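Local coordinates for hypothetical NUDIX hydrolase (Listeria monocytogenes, PDB 3SON), which probably hydrolyses nucleoside diphosphates linked to another group, as other Nudix enzymes do, although its own substrate is not established, and binds a calcium ion, at residues A[7-12]-A[88-93]. Sequence-based numbering, arbitrary orientation. Where two conformers were deposited one is given.
Sequences QVLVIP and VPEYCF
F93 sets the edge of its ring against the backbone of L9: the ring atom CD1 stands 3.5 Å from L9 O, which lies in the plane of the ring. Its CG is anti to the carbonyl carbon (chi1 -58°), a turn that leads the ring toward V8, whose CG1 comes obliquely to 4.2 Å from CE1 of F93. V10 closes the other end of this row, bringing CG2 to 4.2 Å from CB of F93. Helix 46-58 covers this face, with I46 and A50 against F93 and S54 against V10.

On the opposite face L9, in the conformer described, one of two for this residue, has CG anti to the backbone N (chi1 -175°), and its second torsion sends the methyls to different partners: CD2 rests 3.9 Å from SG of C92, while CD1 lies 4.0 Å from OE2 of E90, whose extended chain crosses the leucine at a slant. The buried carboxylate is held at both oxygens, since OE1 is hydrogen-bonded to OG of S129 and OE2 at 2.6 Å to a water that also bonds to V8 O, though this water has more acceptors in reach than protons to give. N130 and A133 of helix 128-142 pack on L9 and C92 respectively.

Both faces rest on a parallel pairing, in which Q7, L9 and I11 give their N-H groups to P89, Y91 and F93, and Q7 O receives Y91 N at 3.0 Å. The return bond from F93 N to L9 O is weak, its angle at hydrogen only 125°. This parallel pairing of strands 7-15 and 87-96, between helices 46-58 and 128-142, is consistent with the mixed sheet in the alpha-beta-alpha sandwich of the Nudix fold.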
ATOM      1  N   GLN A   7       1.561   8.463  -8.998  1.00 21.03           N
ATOM      2  CA  GLN A   7       1.103   7.421  -9.862  1.00 23.39           C
ATOM      3  C   GLN A   7      -0.410   7.250  -9.744  1.00 21.71           C
ATOM      4  O   GLN A   7      -1.021   7.622  -8.730  1.00 22.06           O
ATOM      5  CB  GLN A   7       1.707   6.089  -9.425  1.00 25.85           C
ATOM      6  CG  GLN A   7       3.159   5.896  -9.825  1.00 25.73           C
ATOM      7  CD  GLN A   7       3.302   5.526 -11.264  1.00 25.11           C
ATOM      8  OE1 GLN A   7       2.691   4.566 -11.756  1.00 33.89           O
ATOM      9  NE2 GLN A   7       4.060   6.295 -11.964  1.00 22.57           N
ATOM     10  N   VAL A   8      -1.007   6.758 -10.792  1.00 21.07           N
ATOM     11  CA  VAL A   8      -2.377   6.376 -10.722  1.00 19.35           C
ATOM     12  C   VAL A   8      -2.557   4.893 -11.030  1.00 21.35           C
ATOM     13  O   VAL A   8      -1.704   4.250 -11.734  1.00 21.75           O
ATOM     14  CB  VAL A   8      -3.317   7.290 -11.574  1.00 21.21           C
ATOM     15  CG1 VAL A   8      -3.120   8.817 -11.282  1.00 20.95           C
ATOM     16  CG2 VAL A   8      -3.115   7.042 -13.089  1.00 25.84           C
ATOM     17  N   LEU A   9      -3.602   4.325 -10.433  0.50 20.69           N
ATOM     18  CA  LEU A   9      -4.048   2.975 -10.721  0.50 23.64           C
ATOM     19  C   LEU A   9      -5.507   3.106 -11.146  0.50 20.12           C
ATOM     20  O   LEU A   9      -6.269   3.899 -10.575  0.50 27.46           O
ATOM     21  CB  LEU A   9      -3.906   2.047  -9.512  0.50 24.85           C
ATOM     22  CG  LEU A   9      -4.225   0.560  -9.708  0.50 30.93           C
ATOM     23  CD1 LEU A   9      -2.975  -0.176 -10.162  0.50 29.61           C
ATOM     24  CD2 LEU A   9      -4.754  -0.029  -8.403  0.50 31.47           C
ATOM     25  N   VAL A  10      -5.880   2.378 -12.182  1.00 19.46           N
ATOM     26  CA  VAL A  10      -7.281   2.389 -12.667  1.00 21.17           C
ATOM     27  C   VAL A  10      -7.806   0.977 -12.945  1.00 24.31           C
ATOM     28  O   VAL A  10      -7.193   0.230 -13.713  1.00 23.46           O
ATOM     29  CB  VAL A  10      -7.427   3.210 -13.947  1.00 20.61           C
ATOM     30  CG1 VAL A  10      -8.869   3.301 -14.338  1.00 21.43           C
ATOM     31  CG2 VAL A  10      -6.820   4.601 -13.799  1.00 18.26           C
ATOM     32  N   ILE A  11      -8.906   0.602 -12.266  1.00 20.58           N
ATOM     33  CA  ILE A  11      -9.468  -0.737 -12.334  1.00 21.82           C
ATOM     34  C   ILE A  11     -10.675  -0.692 -13.255  1.00 21.96           C
ATOM     35  O   ILE A  11     -11.671  -0.058 -12.931  1.00 25.24           O
ATOM     36  CB  ILE A  11      -9.929  -1.230 -10.947  1.00 23.76           C
ATOM     37  CG1 ILE A  11      -8.753  -1.243  -9.960  1.00 20.06           C
ATOM     38  CG2 ILE A  11     -10.596  -2.644 -11.000  1.00 21.40           C
ATOM     39  CD1 ILE A  11      -9.160  -1.579  -8.541  1.00 25.28           C
ATOM     40  N   PRO A  12     -10.600  -1.345 -14.419  1.00 21.52           N
ATOM     41  CA  PRO A  12     -11.827  -1.417 -15.267  1.00 21.16           C
ATOM     42  C   PRO A  12     -12.821  -2.412 -14.677  1.00 24.38           C
ATOM     43  O   PRO A  12     -12.407  -3.397 -14.036  1.00 24.66           O
ATOM     44  CB  PRO A  12     -11.290  -1.992 -16.590  1.00 22.52           C
ATOM     45  CG  PRO A  12      -9.810  -1.965 -16.467  1.00 25.81           C
ATOM     46  CD  PRO A  12      -9.515  -2.133 -15.010  1.00 22.72           C
ATOM     47  N   VAL A  88       6.459   7.591  -3.643  1.00 27.00           N
ATOM     48  CA  VAL A  88       5.399   8.465  -4.218  1.00 32.60           C
ATOM     49  C   VAL A  88       4.053   7.853  -4.021  1.00 27.61           C
ATOM     50  O   VAL A  88       3.922   6.597  -3.849  1.00 23.15           O
ATOM     51  CB  VAL A  88       5.563   8.739  -5.736  1.00 35.67           C
ATOM     52  CG1 VAL A  88       6.693   9.721  -5.992  1.00 38.22           C
ATOM     53  CG2 VAL A  88       5.737   7.447  -6.514  1.00 26.51           C
ATOM     54  N   PRO A  89       3.009   8.682  -4.005  1.00 24.53           N
ATOM     55  CA  PRO A  89       1.739   8.088  -3.770  1.00 23.07           C
ATOM     56  C   PRO A  89       1.149   7.501  -5.033  1.00 23.02           C
ATOM     57  O   PRO A  89       1.405   7.990  -6.128  1.00 26.23           O
ATOM     58  CB  PRO A  89       0.877   9.285  -3.317  1.00 30.47           C
ATOM     59  CG  PRO A  89       1.461  10.414  -4.014  1.00 29.69           C
ATOM     60  CD  PRO A  89       2.927  10.176  -4.021  1.00 27.30           C
ATOM     61  N   GLU A  90       0.366   6.468  -4.842  1.00 25.18           N
ATOM     62  CA  GLU A  90      -0.428   5.857  -5.882  1.00 23.01           C
ATOM     63  C   GLU A  90      -1.940   6.028  -5.563  1.00 21.76           C
ATOM     64  O   GLU A  90      -2.458   5.491  -4.555  1.00 27.69           O
ATOM     65  CB  GLU A  90      -0.095   4.366  -5.975  1.00 21.65           C
ATOM     66  CG  GLU A  90      -0.810   3.668  -7.075  1.00 22.24           C
ATOM     67  CD  GLU A  90      -0.585   2.170  -7.076  1.00 32.71           C
ATOM     68  OE1 GLU A  90      -0.919   1.490  -6.056  1.00 31.20           O
ATOM     69  OE2 GLU A  90      -0.068   1.677  -8.099  1.00 29.01           O
ATOM     70  N   TYR A  91      -2.642   6.757  -6.409  1.00 23.41           N
ATOM     71  CA  TYR A  91      -4.058   7.034  -6.242  1.00 21.24           C
ATOM     72  C   TYR A  91      -4.832   6.107  -7.123  1.00 25.97           C
ATOM     73  O   TYR A  91      -4.416   5.839  -8.205  1.00 23.43           O
ATOM     74  CB  TYR A  91      -4.353   8.470  -6.658  1.00 26.68           C
ATOM     75  CG  TYR A  91      -3.565   9.516  -5.880  1.00 22.55           C
ATOM     76  CD1 TYR A  91      -3.943   9.849  -4.599  1.00 36.95           C
ATOM     77  CD2 TYR A  91      -2.424  10.119  -6.412  1.00 27.22           C
ATOM     78  CE1 TYR A  91      -3.240  10.778  -3.874  1.00 30.73           C
ATOM     79  CE2 TYR A  91      -1.703  11.076  -5.700  1.00 27.91           C
ATOM     80  CZ  TYR A  91      -2.131  11.388  -4.417  1.00 37.36           C
ATOM     81  OH  TYR A  91      -1.492  12.318  -3.656  1.00 31.90           O
ATOM     82  N   CYS A  92      -6.012   5.671  -6.675  1.00 21.77           N
ATOM     83  CA  CYS A  92      -6.690   4.654  -7.340  1.00 21.86           C
ATOM     84  C   CYS A  92      -8.046   5.045  -7.867  1.00 24.52           C
ATOM     85  O   CYS A  92      -8.806   5.853  -7.210  1.00 24.38           O
ATOM     86  CB  CYS A  92      -6.888   3.463  -6.408  1.00 22.60           C
ATOM     87  SG  CYS A  92      -5.374   2.732  -5.790  1.00 24.33           S
ATOM     88  N   PHE A  93      -8.459   4.381  -8.952  1.00 22.01           N
ATOM     89  CA  PHE A  93      -9.736   4.713  -9.613  1.00 21.48           C
ATOM     90  C   PHE A  93     -10.410   3.503 -10.228  1.00 23.17           C
ATOM     91  O   PHE A  93      -9.806   2.470 -10.336  1.00 18.70           O
ATOM     92  CB  PHE A  93      -9.523   5.765 -10.743  1.00 24.41           C
ATOM     93  CG  PHE A  93      -8.902   7.040 -10.305  1.00 21.44           C
ATOM     94  CD1 PHE A  93      -7.549   7.135 -10.093  1.00 25.94           C
ATOM     95  CD2 PHE A  93      -9.687   8.159 -10.070  1.00 28.01           C
ATOM     96  CE1 PHE A  93      -6.976   8.310  -9.689  1.00 26.14           C
ATOM     97  CE2 PHE A  93      -9.096   9.360  -9.656  1.00 24.87           C
ATOM     98  CZ  PHE A  93      -7.764   9.407  -9.413  1.00 27.07           C
TER
HETATM   99  O   HOH W   1       0.300   2.750 -10.393  1.00 31.58           O